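Local coordinates for SIR4-interacting protein SIF2 (PDB 1R5M) that acts in the yeast Set3 histone deacetylase corepressor complex and antagonizes telomeric silencing, its WD40 domain forming a beta-propeller, at residues L263-S266 and T270-I273. Sequence-based numbering, arbitrary orientation.
Sequences LSAS and TLRI
Ser264 and Arg272 form an antiparallel hydrogen-bonded pair, Ser264 N reaching Arg272 O at 2.9 Å and Arg272 N reaching Ser264 O at 2.9 Å, while the local strand axes run at 157° to one another. Toward the turn, a longer and more bent bond joins Ser266 N to Thr270 O (3.2 Å, 139° at the hydrogen). Non-hydrogen-bonded pairs flank the central one, Leu263 facing Ile273 and Ala265 facing Leu271, and all four of these side chains emerge on one face. There Leu271 CD2 presses on Ala265 CB at 3.5 Å, closer than usual van der Waals contact. Leu263 CD1 comes within 3.7 Å of Ile273 CD1 because its chi1 of 160° sets CG opposite the backbone N. These strands form the central hairpin of the four-stranded blade containing the fifth WD repeat, and their apolar face packs on strands 292-298 and 302-307 of the next blade, where Leu271 meets Ile292 and Val303. The other face is polar: Ser264 OG lies 3.5 Å from Arg272 CB and hydrogen-bonds to His246 and Trp274, the serine, histidine and tryptophan network familiar from WD40 blades. Arg272 extends away from the hairpin partner, its NH1 bonding to Ser281 OG, whereas Ser266 OG turns to Pro249 O and Asp268 N.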
loop_
_atom_site.group_PDB
_atom_site.type_symbol
_atom_site.label_atom_id
_atom_site.label_comp_id
_atom_site.label_asym_id
_atom_site.label_seq_id
_atom_site.Cartn_x
_atom_site.Cartn_y
_atom_site.Cartn_z
ATOM N N LEU A 263 8.035 10.972 -0.439
ATOM C CA LEU A 263 8.405 10.316 0.807
ATOM C C LEU A 263 8.920 8.932 0.434
ATOM O O LEU A 263 8.280 8.219 -0.340
ATOM C CB LEU A 263 7.184 10.164 1.724
ATOM C CG LEU A 263 7.289 9.097 2.822
ATOM C CD1 LEU A 263 8.308 9.515 3.876
ATOM C CD2 LEU A 263 5.923 8.904 3.464
ATOM N N SER A 264 10.088 8.560 0.951
ATOM C CA SER A 264 10.623 7.231 0.688
ATOM C C SER A 264 10.992 6.572 2.013
ATOM O O SER A 264 11.318 7.254 2.985
ATOM C CB SER A 264 11.859 7.304 -0.222
ATOM O OG SER A 264 12.917 8.026 0.389
ATOM N N ALA A 265 10.892 5.249 2.060
ATOM C CA ALA A 265 11.263 4.493 3.253
ATOM C C ALA A 265 12.176 3.387 2.759
ATOM O O ALA A 265 12.057 2.937 1.614
ATOM C CB ALA A 265 10.037 3.904 3.933
ATOM N N SER A 266 13.084 2.938 3.616
ATOM C CA SER A 266 14.035 1.914 3.213
ATOM C C SER A 266 14.313 0.874 4.288
ATOM O O SER A 266 14.001 1.073 5.465
ATOM C CB SER A 266 15.349 2.592 2.815
ATOM O OG SER A 266 16.398 1.655 2.646
ATOM N N THR A 270 15.431 4.223 7.634
ATOM C CA THR A 270 15.193 5.658 7.577
ATOM C C THR A 270 14.126 6.056 6.576
ATOM O O THR A 270 13.770 5.291 5.676
ATOM C CB THR A 270 16.457 6.444 7.170
ATOM O OG1 THR A 270 16.761 6.179 5.792
ATOM C CG2 THR A 270 17.643 6.051 8.037
ATOM N N LEU A 271 13.619 7.266 6.769
ATOM C CA LEU A 271 12.657 7.863 5.860
ATOM C C LEU A 271 13.387 9.052 5.269
ATOM O O LEU A 271 14.178 9.701 5.954
ATOM C CB LEU A 271 11.438 8.413 6.594
ATOM C CG LEU A 271 10.489 7.473 7.316
ATOM C CD1 LEU A 271 9.323 8.291 7.852
ATOM C CD2 LEU A 271 9.998 6.390 6.367
ATOM N N ARG A 272 13.142 9.328 3.999
ATOM C CA ARG A 272 13.731 10.500 3.375
ATOM C C ARG A 272 12.614 11.252 2.661
ATOM O O ARG A 272 11.628 10.654 2.216
ATOM C CB ARG A 272 14.855 10.110 2.406
ATOM C CG ARG A 272 16.190 9.841 3.117
ATOM C CD ARG A 272 17.292 9.434 2.143
ATOM N NE ARG A 272 18.540 9.077 2.822
ATOM C CZ ARG A 272 19.503 9.936 3.147
ATOM N NH1 ARG A 272 19.383 11.224 2.858
ATOM N NH2 ARG A 272 20.600 9.500 3.758
ATOM N N ILE A 273 12.757 12.571 2.599
ATOM C CA ILE A 273 11.788 13.442 1.938
ATOM C C ILE A 273 12.567 14.099 0.808
ATOM O O ILE A 273 13.638 14.665 1.040
ATOM C CB ILE A 273 11.259 14.540 2.895
ATOM C CG1 ILE A 273 10.623 13.905 4.140
ATOM C CG2 ILE A 273 10.248 15.415 2.169
ATOM C CD1 ILE A 273 9.409 13.037 3.861
#